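Local coordinates for protein phosphoserine phosphatase (Thermococcus onnurineus, PDB 4AP9) that probably hydrolyses L-phosphoserine to L-serine and phosphate with the aid of magnesium, the last step of serine biosynthesis, at residues Lys10-Glu24 / Phe152-Met165. Residues are numbered along the deposited sequence; the frame is centred on the assembly and turned at random.
With 1PS (3-pyridinium-1-ylpropane-1-sulfonate), chain F.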
loop_
_atom_site.group_PDB
_atom_site.type_symbol
_atom_site.label_atom_id
_atom_site.label_comp_id
_atom_site.label_asym_id
_atom_site.label_seq_id
_atom_site.Cartn_x
_atom_site.Cartn_y
_atom_site.Cartn_z
ATOM N N LYS A 10 0.634 4.947 -22.789
ATOM C CA LYS A 10 -0.602 4.242 -22.450
ATOM C C LYS A 10 -0.671 2.937 -23.218
ATOM O O LYS A 10 -0.195 2.847 -24.349
ATOM C CB LYS A 10 -1.836 5.113 -22.736
ATOM C CG LYS A 10 -1.937 5.667 -24.156
ATOM C CD LYS A 10 -2.875 6.877 -24.201
ATOM C CE LYS A 10 -2.858 7.540 -25.557
ATOM N NZ LYS A 10 -1.486 7.946 -25.928
ATOM N N VAL A 11 -1.270 1.928 -22.595
ATOM C CA VAL A 11 -1.263 0.587 -23.135
ATOM C C VAL A 11 -2.624 0.245 -23.709
ATOM O O VAL A 11 -3.649 0.464 -23.071
ATOM C CB VAL A 11 -0.855 -0.425 -22.062
ATOM C CG1 VAL A 11 -0.942 -1.841 -22.598
ATOM C CG2 VAL A 11 0.553 -0.102 -21.582
ATOM N N ALA A 12 -2.617 -0.227 -24.946
ATOM C CA ALA A 12 -3.818 -0.742 -25.591
ATOM C C ALA A 12 -3.720 -2.261 -25.564
ATOM O O ALA A 12 -2.884 -2.843 -26.266
ATOM C CB ALA A 12 -3.891 -0.244 -27.019
ATOM N N VAL A 13 -4.541 -2.903 -24.735
ATOM C CA VAL A 13 -4.560 -4.369 -24.644
ATOM C C VAL A 13 -5.712 -4.881 -25.491
ATOM O O VAL A 13 -6.856 -4.431 -25.327
ATOM C CB VAL A 13 -4.755 -4.856 -23.193
ATOM C CG1 VAL A 13 -4.787 -6.388 -23.115
ATOM C CG2 VAL A 13 -3.645 -4.316 -22.295
ATOM N N ILE A 14 -5.404 -5.798 -26.407
ATOM C CA ILE A 14 -6.435 -6.454 -27.195
ATOM C C ILE A 14 -6.501 -7.946 -26.896
ATOM O O ILE A 14 -5.518 -8.668 -27.093
ATOM C CB ILE A 14 -6.195 -6.273 -28.721
ATOM C CG1 ILE A 14 -6.087 -4.789 -29.086
ATOM C CG2 ILE A 14 -7.315 -6.956 -29.517
ATOM C CD1 ILE A 14 -5.544 -4.558 -30.462
ATOM N N ASP A 15 -7.658 -8.405 -26.414
ATOM C CA ASP A 15 -7.925 -9.834 -26.294
ATOM C C ASP A 15 -8.269 -10.321 -27.696
ATOM O O ASP A 15 -9.285 -9.914 -28.253
ATOM C CB ASP A 15 -9.080 -10.078 -25.323
ATOM C CG ASP A 15 -9.255 -11.542 -24.967
ATOM O OD1 ASP A 15 -8.269 -12.298 -25.058
ATOM O OD2 ASP A 15 -10.384 -11.941 -24.597
ATOM N N ILE A 16 -7.404 -11.164 -28.264
ATOM C CA ILE A 16 -7.437 -11.524 -29.681
ATOM C C ILE A 16 -8.757 -12.142 -30.139
ATOM O O ILE A 16 -9.330 -11.722 -31.142
ATOM C CB ILE A 16 -6.274 -12.485 -30.015
ATOM C CG1 ILE A 16 -4.946 -11.759 -29.822
ATOM C CG2 ILE A 16 -6.374 -12.992 -31.454
ATOM C CD1 ILE A 16 -3.732 -12.669 -29.907
ATOM N N GLU A 17 -9.248 -13.124 -29.409
ATOM C CA GLU A 17 -10.425 -13.856 -29.876
ATOM C C GLU A 17 -11.682 -13.009 -29.836
ATOM O O GLU A 17 -12.029 -12.444 -28.807
ATOM C CB GLU A 17 -10.624 -15.128 -29.056
ATOM C CG GLU A 17 -9.445 -16.078 -29.127
ATOM C CD GLU A 17 -9.455 -17.079 -27.985
ATOM O OE1 GLU A 17 -9.407 -16.653 -26.809
ATOM O OE2 GLU A 17 -9.510 -18.292 -28.261
ATOM N N GLY A 18 -12.373 -12.931 -30.966
ATOM C CA GLY A 18 -13.608 -12.167 -31.031
ATOM C C GLY A 18 -13.383 -10.684 -31.271
ATOM O O GLY A 18 -14.335 -9.911 -31.349
ATOM N N THR A 19 -12.124 -10.276 -31.386
ATOM C CA THR A 19 -11.815 -8.916 -31.799
ATOM C C THR A 19 -11.059 -8.945 -33.119
ATOM O O THR A 19 -11.524 -8.371 -34.106
ATOM C CB THR A 19 -10.983 -8.158 -30.753
ATOM O OG1 THR A 19 -9.718 -8.813 -30.597
ATOM C CG2 THR A 19 -11.722 -8.113 -29.401
ATOM N N LEU A 20 -9.908 -9.623 -33.137
ATOM C CA LEU A 20 -9.074 -9.684 -34.338
ATOM C C LEU A 20 -9.333 -10.912 -35.201
ATOM O O LEU A 20 -9.059 -10.892 -36.405
ATOM C CB LEU A 20 -7.587 -9.631 -33.974
ATOM C CG LEU A 20 -7.092 -8.454 -33.128
ATOM C CD1 LEU A 20 -5.579 -8.543 -32.964
ATOM C CD2 LEU A 20 -7.488 -7.120 -33.762
ATOM N N THR A 21 -9.848 -11.978 -34.595
ATOM C CA THR A 21 -10.130 -13.207 -35.331
ATOM C C THR A 21 -11.420 -13.853 -34.837
ATOM O O THR A 21 -11.771 -13.742 -33.661
ATOM C CB THR A 21 -8.988 -14.214 -35.181
ATOM O OG1 THR A 21 -9.267 -15.375 -35.965
ATOM C CG2 THR A 21 -8.831 -14.638 -33.735
ATOM N N ASP A 22 -12.149 -14.521 -35.725
ATOM C CA ASP A 22 -13.275 -15.303 -35.237
ATOM C C ASP A 22 -12.925 -16.780 -35.097
ATOM O O ASP A 22 -13.806 -17.592 -34.858
ATOM C CB ASP A 22 -14.545 -15.092 -36.070
ATOM C CG ASP A 22 -14.315 -15.295 -37.541
ATOM O OD1 ASP A 22 -13.655 -14.427 -38.157
ATOM O OD2 ASP A 22 -14.800 -16.314 -38.088
ATOM N N PHE A 23 -11.640 -17.115 -35.223
ATOM C CA PHE A 23 -11.197 -18.486 -34.962
ATOM C C PHE A 23 -11.309 -18.849 -33.482
ATOM O O PHE A 23 -10.876 -18.102 -32.601
ATOM C CB PHE A 23 -9.770 -18.750 -35.461
ATOM C CG PHE A 23 -9.305 -20.155 -35.191
ATOM C CD1 PHE A 23 -9.876 -21.222 -35.863
ATOM C CD2 PHE A 23 -8.339 -20.412 -34.226
ATOM C CE1 PHE A 23 -9.474 -22.526 -35.603
ATOM C CE2 PHE A 23 -7.937 -21.716 -33.956
ATOM C CZ PHE A 23 -8.498 -22.769 -34.654
ATOM N N GLU A 24 -11.909 -20.005 -33.220
ATOM C CA GLU A 24 -12.094 -20.487 -31.864
ATOM C C GLU A 24 -11.530 -21.895 -31.729
ATOM O O GLU A 24 -12.192 -22.868 -32.084
ATOM C CB GLU A 24 -13.576 -20.471 -31.507
ATOM C CG GLU A 24 -14.116 -19.064 -31.411
ATOM C CD GLU A 24 -15.563 -19.032 -30.991
ATOM O OE1 GLU A 24 -15.829 -19.169 -29.778
ATOM O OE2 GLU A 24 -16.422 -18.878 -31.883
ATOM N N PHE A 152 -1.716 3.822 -17.669
ATOM C CA PHE A 152 -3.125 3.726 -18.057
ATOM C C PHE A 152 -3.373 2.636 -19.087
ATOM O O PHE A 152 -2.486 2.291 -19.848
ATOM C CB PHE A 152 -3.616 5.077 -18.562
ATOM C CG PHE A 152 -3.721 6.100 -17.471
ATOM C CD1 PHE A 152 -4.870 6.198 -16.716
ATOM C CD2 PHE A 152 -2.655 6.932 -17.180
ATOM C CE1 PHE A 152 -4.973 7.135 -15.685
ATOM C CE2 PHE A 152 -2.747 7.863 -16.159
ATOM C CZ PHE A 152 -3.906 7.958 -15.409
ATOM N N ILE A 153 -4.580 2.083 -19.101
ATOM C CA ILE A 153 -4.879 0.981 -20.006
ATOM C C ILE A 153 -6.207 1.146 -20.716
ATOM O O ILE A 153 -7.229 1.413 -20.083
ATOM C CB ILE A 153 -4.958 -0.330 -19.228
ATOM C CG1 ILE A 153 -3.606 -0.654 -18.571
ATOM C CG2 ILE A 153 -5.432 -1.467 -20.147
ATOM C CD1 ILE A 153 -3.698 -1.827 -17.579
ATOM N N LEU A 154 -6.185 1.002 -22.036
ATOM C CA LEU A 154 -7.414 0.846 -22.795
ATOM C C LEU A 154 -7.496 -0.636 -23.159
ATOM O O LEU A 154 -6.575 -1.167 -23.773
ATOM C CB LEU A 154 -7.350 1.695 -24.059
ATOM C CG LEU A 154 -8.353 1.382 -25.172
ATOM C CD1 LEU A 154 -9.782 1.729 -24.716
ATOM C CD2 LEU A 154 -7.976 2.158 -26.414
ATOM N N ALA A 155 -8.586 -1.298 -22.785
ATOM C CA ALA A 155 -8.745 -2.713 -23.079
ATOM C C ALA A 155 -9.844 -2.895 -24.103
ATOM O O ALA A 155 -10.861 -2.204 -24.066
ATOM C CB ALA A 155 -9.064 -3.489 -21.820
HETATM N N MSE A 156 -9.600 -3.796 -25.044
HETATM C CA MSE A 156 -10.575 -4.153 -26.056
HETATM C C MSE A 156 -10.692 -5.662 -26.016
HETATM O O MSE A 156 -9.683 -6.371 -25.902
HETATM C CB MSE A 156 -10.104 -3.682 -27.429
HETATM C CG MSE A 156 -10.134 -2.168 -27.588
HETATM SE SE MSE A 156 -8.848 -1.504 -28.890
HETATM C CE MSE A 156 -7.252 -1.642 -27.763
ATOM N N GLY A 157 -11.910 -6.177 -26.063
ATOM C CA GLY A 157 -12.064 -7.621 -26.043
ATOM C C GLY A 157 -13.469 -8.054 -26.390
ATOM O O GLY A 157 -14.357 -7.212 -26.562
ATOM N N ASP A 158 -13.660 -9.368 -26.477
ATOM C CA ASP A 158 -14.947 -9.966 -26.803
ATOM C C ASP A 158 -15.117 -11.228 -25.960
ATOM O O ASP A 158 -14.513 -11.399 -24.905
ATOM C CB ASP A 158 -14.898 -10.558 -28.220
ATOM C CG ASP A 158 -15.986 -11.590 -28.476
ATOM O OD1 ASP A 158 -17.165 -11.184 -28.557
ATOM O OD2 ASP A 158 -15.689 -12.801 -28.614
ATOM N N GLY A 159 -15.946 -12.126 -26.471
ATOM C CA GLY A 159 -16.489 -13.200 -25.681
ATOM C C GLY A 159 -15.613 -13.965 -24.723
ATOM O O GLY A 159 -16.126 -14.521 -23.768
ATOM N N TYR A 160 -14.304 -14.018 -24.983
ATOM C CA TYR A 160 -13.385 -14.657 -24.050
ATOM C C TYR A 160 -12.834 -13.790 -22.922
ATOM O O TYR A 160 -12.023 -14.250 -22.118
ATOM C CB TYR A 160 -12.254 -15.339 -24.838
ATOM C CG TYR A 160 -12.730 -16.527 -25.641
ATOM C CD1 TYR A 160 -13.475 -16.344 -26.804
ATOM C CD2 TYR A 160 -12.446 -17.829 -25.238
ATOM C CE1 TYR A 160 -13.923 -17.419 -27.538
ATOM C CE2 TYR A 160 -12.889 -18.910 -25.968
ATOM C CZ TYR A 160 -13.626 -18.702 -27.113
ATOM O OH TYR A 160 -14.068 -19.780 -27.842
ATOM N N ALA A 161 -13.295 -12.541 -22.853
ATOM C CA ALA A 161 -12.935 -11.659 -21.739
ATOM C C ALA A 161 -14.045 -11.661 -20.683
ATOM O O ALA A 161 -15.092 -12.278 -20.883
ATOM C CB ALA A 161 -12.670 -10.240 -22.243
ATOM N N ASP A 162 -13.815 -10.975 -19.565
ATOM C CA ASP A 162 -14.823 -10.869 -18.511
ATOM C C ASP A 162 -14.619 -9.615 -17.680
ATOM O O ASP A 162 -13.784 -8.763 -18.005
ATOM C CB ASP A 162 -14.793 -12.095 -17.594
ATOM C CG ASP A 162 -13.456 -12.247 -16.855
ATOM O OD1 ASP A 162 -12.583 -11.347 -16.955
ATOM O OD2 ASP A 162 -13.284 -13.276 -16.179
ATOM N N ALA A 163 -15.375 -9.504 -16.592
ATOM C CA ALA A 163 -15.323 -8.287 -15.786
ATOM C C ALA A 163 -13.948 -8.115 -15.159
ATOM O O ALA A 163 -13.492 -7.000 -14.948
ATOM C CB ALA A 163 -16.399 -8.312 -14.707
ATOM N N LYS A 164 -13.291 -9.225 -14.846
ATOM C CA LYS A 164 -11.986 -9.166 -14.190
ATOM C C LYS A 164 -10.990 -8.387 -15.048
ATOM O O LYS A 164 -10.241 -7.545 -14.557
ATOM C CB LYS A 164 -11.464 -10.583 -13.919
ATOM C CG LYS A 164 -10.289 -10.651 -12.944
ATOM C CD LYS A 164 -10.115 -12.061 -12.376
ATOM C CE LYS A 164 -9.137 -12.059 -11.197
ATOM N NZ LYS A 164 -9.096 -13.373 -10.455
HETATM N N MSE A 165 -10.993 -8.664 -16.341
HETATM C CA MSE A 165 -10.078 -7.974 -17.245
HETATM C C MSE A 165 -10.433 -6.503 -17.370
HETATM O O MSE A 165 -9.576 -5.628 -17.264
HETATM C CB MSE A 165 -10.073 -8.628 -18.621
HETATM C CG MSE A 165 -9.014 -8.058 -19.513
HETATM SE SE MSE A 165 -9.191 -8.595 -21.379
HETATM C CE MSE A 165 -7.822 -7.510 -22.113
HETATM N N1 1PS F . -13.892 -16.115 -18.555
HETATM C C1 1PS F . -14.688 -16.659 -17.626
HETATM C C2 1PS F . -16.053 -16.778 -17.849
HETATM C C3 1PS F . -14.387 -15.669 -19.720
HETATM C C4 1PS F . -15.745 -15.744 -20.000
HETATM C C5 1PS F . -16.603 -16.315 -19.052
HETATM C C6 1PS F . -12.477 -16.048 -18.292
HETATM C C7 1PS F . -11.774 -15.262 -19.350
HETATM C C8 1PS F . -10.546 -15.977 -19.849
HETATM S S1 1PS F . -9.219 -15.710 -18.708
HETATM O O1 1PS F . -7.952 -15.819 -19.453
HETATM O O2 1PS F . -9.210 -16.756 -17.700
HETATM O O3 1PS F . -9.438 -14.447 -18.066
HETATM O O HOH W 1 -16.791 -10.737 -31.787
#
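Tyr160 OH donates to Glu24 OE1 across 2.7 Å, entering on the oxygen's anti lone pair, with the Glu24 carboxylate standing perpendicular to the ring. Arg27 forms a salt bridge with the same OE1, so both the hydroxyl and a charge hold this oxygen. Over one face of the ring lies a second carboxylate: Glu17 CD sits 4.0 Å above the plane of the Tyr160 ring, at its centre, and the two flat groups are inclined by 31°. Glu17 covers the ring as a packing contact, its OE1 weakly bonded to Ser102 OG. Asp15 OD2 approaches the backbone at Tyr160 and Ala161, but its salt bridge is to Lys141, whose NZ also bonds Tyr160 O.

Behind these loops, strands 11-15 and 153-157 run parallel at the centre of the sheet, linked by five backbone hydrogen bonds from Val11 N to Phe152 O through to Asp15 N to Met156 O. This is the Rossmann-like core of the haloacid dehalogenase superfamily, and Asp15-Ile16-Glu17-Gly18-Thr19 matches its DxDGT signature except for glutamate at the third position. In relatives the first aspartate of that signature is the nucleophile, consistent with Asp15 lying at the strand's C-terminal end. Gly159 to Asp162 line the pocket of bound 3-pyridinium-1-ylpropane-1-sulfonate, Tyr160 O lying 3.0 Å from C7 of its propyl linker.

Thr19 CG2 rests 3.4 Å from Gly157 CA. On the sheet face of Ala12 and Ile14, selenomethionine Met156 bends at chi3 (-77°), which brings CE to 3.7 Å from Ala12 CB and to 3.6 Å from Ile14 CG1. On the reverse face, Met165 reaches from its helix toward the sheet, fully extended, to press CE tightly on Val13 CG1 (3.4 Å), while Val13 CG2 meets Ile153 CG2 at 4.0 Å.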